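Local coordinates for protein V-type ATP synthase alpha chain (Thermoplasma volcanium, PDB 4O1S) that is an intein of the beta-rich splicing-domain fold, carried within subunit A of a V-type ATPase, at residues N35-G40 and E44-K49. Residues are numbered along the deposited sequence; the frame is centred on the assembly and turned at random.
Sequences NIVEAG and EIIHLK
A beta hairpin at the edge of an antiparallel sheet in the intein splicing domain pairs Ile36, Val37, Glu38 and Ala39 with His47, Ile46, Ile45 and Glu44. Strand 36-40 is outermost within the chain, while strand 43-58 is bonded on its other side to strand 61-75. Four backbone hydrogen bonds join the hairpin: Ile36 and His47 exchange one pair, with His47 N to Ile36 O at 2.8 Å, and Glu38 and Ile45 exchange the other, with Glu38 N to Ile45 O also 2.8 Å. The side chains of Val37, Ala39, Glu44 and Ile46 share one face, where Val37, Glu44 and Ile46 meet helix 22-31. There Val37 and Ile46 lie side by side, CG2 to CG2 at 4.1 Å. Glu44, with CG anti to its own N (chi1 -168°), reaches across the strand gap, and its CD rests on Val37 CG1 at 3.6 Å. Two side chains of helix 22-31 hold the carboxylate oxygen OE1, which is hydrogen-bonded to Tyr26 OH and forms a salt bridge with Arg30 NE. On the opposite face, Ile36 CB and His47 CB lie 4.4 Å apart. Where the pairing ends, Asn35 takes over: its CB lies 3.7 Å from Ile46 CG2. With ND2 bonded to Glu29 O of the helix and OD1 to Lys49 N, both ends of the amide are engaged, which sets its rotation. Lys49 N, where the chain turns a corner, donates to Asn35 OD1 at 2.9 Å, nearly straight at 160° but from 35° above the carbonyl plane.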
loop_
_atom_site.group_PDB
_atom_site.type_symbol
_atom_site.label_atom_id
_atom_site.label_comp_id
_atom_site.label_asym_id
_atom_site.label_seq_id
_atom_site.Cartn_x
_atom_site.Cartn_y
_atom_site.Cartn_z
ATOM N N ASN A 35 -19.970 -6.468 9.578
ATOM C CA ASN A 35 -18.557 -6.828 9.674
ATOM C C ASN A 35 -18.176 -7.258 11.062
ATOM O O ASN A 35 -18.884 -6.984 12.026
ATOM C CB ASN A 35 -17.638 -5.666 9.251
ATOM C CG ASN A 35 -17.798 -5.284 7.785
ATOM O OD1 ASN A 35 -18.270 -6.078 6.959
ATOM N ND2 ASN A 35 -17.398 -4.064 7.453
ATOM N N ILE A 36 -17.033 -7.920 11.169
ATOM C CA ILE A 36 -16.544 -8.310 12.479
ATOM C C ILE A 36 -15.245 -7.586 12.811
ATOM O O ILE A 36 -14.291 -7.583 12.013
ATOM C CB ILE A 36 -16.392 -9.834 12.592
ATOM C CG1 ILE A 36 -17.721 -10.504 12.264
ATOM C CG2 ILE A 36 -15.985 -10.230 13.993
ATOM C CD1 ILE A 36 -17.744 -12.012 12.495
ATOM N N VAL A 37 -15.226 -6.943 13.977
ATOM C CA VAL A 37 -14.061 -6.154 14.373
ATOM C C VAL A 37 -13.396 -6.817 15.521
ATOM O O VAL A 37 -14.020 -7.090 16.538
ATOM C CB VAL A 37 -14.411 -4.722 14.807
ATOM C CG1 VAL A 37 -13.177 -4.007 15.314
ATOM C CG2 VAL A 37 -15.021 -3.958 13.641
ATOM N N GLU A 38 -12.114 -7.089 15.349
ATOM C CA GLU A 38 -11.357 -7.745 16.395
ATOM C C GLU A 38 -10.160 -6.917 16.819
ATOM O O GLU A 38 -9.300 -6.584 16.010
ATOM C CB GLU A 38 -10.952 -9.139 15.951
ATOM C CG GLU A 38 -11.699 -10.138 16.732
ATOM C CD GLU A 38 -11.988 -11.370 15.937
ATOM O OE1 GLU A 38 -11.202 -11.613 14.990
ATOM O OE2 GLU A 38 -12.984 -12.083 16.265
ATOM N N ALA A 39 -10.123 -6.571 18.097
ATOM C CA ALA A 39 -9.083 -5.684 18.602
ATOM C C ALA A 39 -8.162 -6.438 19.549
ATOM O O ALA A 39 -8.530 -7.479 20.078
ATOM C CB ALA A 39 -9.711 -4.464 19.295
ATOM N N GLY A 40 -6.957 -5.923 19.756
ATOM C CA GLY A 40 -6.070 -6.527 20.721
ATOM C C GLY A 40 -4.663 -6.011 20.629
ATOM O O GLY A 40 -3.994 -6.212 19.605
ATOM N N GLU A 44 -5.806 -3.832 15.413
ATOM C CA GLU A 44 -7.215 -4.072 15.182
ATOM C C GLU A 44 -7.464 -4.550 13.759
ATOM O O GLU A 44 -6.803 -4.104 12.795
ATOM C CB GLU A 44 -8.021 -2.815 15.451
ATOM C CG GLU A 44 -9.497 -3.091 15.502
ATOM C CD GLU A 44 -10.306 -1.845 15.805
ATOM O OE1 GLU A 44 -10.496 -1.005 14.887
ATOM O OE2 GLU A 44 -10.747 -1.712 16.970
ATOM N N ILE A 45 -8.427 -5.458 13.628
ATOM C CA ILE A 45 -8.760 -6.030 12.330
ATOM C C ILE A 45 -10.263 -5.993 12.034
ATOM O O ILE A 45 -11.109 -6.223 12.920
ATOM C CB ILE A 45 -8.231 -7.467 12.221
ATOM C CG1 ILE A 45 -6.708 -7.453 12.214
ATOM C CG2 ILE A 45 -8.716 -8.132 10.957
ATOM C CD1 ILE A 45 -6.089 -8.735 12.732
ATOM N N ILE A 46 -10.596 -5.683 10.787
ATOM C CA ILE A 46 -11.971 -5.791 10.386
ATOM C C ILE A 46 -12.059 -6.880 9.353
ATOM O O ILE A 46 -11.310 -6.908 8.366
ATOM C CB ILE A 46 -12.548 -4.494 9.797
ATOM C CG1 ILE A 46 -12.155 -3.268 10.622
ATOM C CG2 ILE A 46 -14.072 -4.611 9.665
ATOM C CD1 ILE A 46 -12.487 -1.980 9.886
ATOM N N HIS A 47 -12.982 -7.790 9.594
ATOM C CA HIS A 47 -13.266 -8.806 8.621
ATOM C C HIS A 47 -14.519 -8.382 7.843
ATOM O O HIS A 47 -15.586 -8.144 8.410
ATOM C CB HIS A 47 -13.406 -10.165 9.321
ATOM C CG HIS A 47 -13.604 -11.312 8.385
ATOM N ND1 HIS A 47 -13.148 -11.299 7.085
ATOM C CD2 HIS A 47 -14.243 -12.498 8.549
ATOM C CE1 HIS A 47 -13.479 -12.435 6.496
ATOM N NE2 HIS A 47 -14.144 -13.178 7.363
ATOM N N LEU A 48 -14.370 -8.262 6.539
ATOM C CA LEU A 48 -15.407 -7.688 5.706
ATOM C C LEU A 48 -16.401 -8.738 5.229
ATOM O O LEU A 48 -16.014 -9.686 4.544
ATOM C CB LEU A 48 -14.761 -7.013 4.481
ATOM C CG LEU A 48 -14.292 -5.558 4.592
ATOM C CD1 LEU A 48 -14.103 -5.105 6.032
ATOM C CD2 LEU A 48 -13.030 -5.412 3.824
ATOM N N LYS A 49 -17.677 -8.554 5.566
ATOM C CA LYS A 49 -18.735 -9.385 4.990
ATOM C C LYS A 49 -18.730 -9.333 3.437
ATOM O O LYS A 49 -18.711 -10.381 2.797
ATOM C CB LYS A 49 -20.104 -9.035 5.581
ATOM C CG LYS A 49 -21.259 -9.730 4.884
ATOM C CD LYS A 49 -21.611 -11.055 5.553
ATOM C CE LYS A 49 -22.785 -10.913 6.535
ATOM N NZ LYS A 49 -22.407 -11.154 7.983
#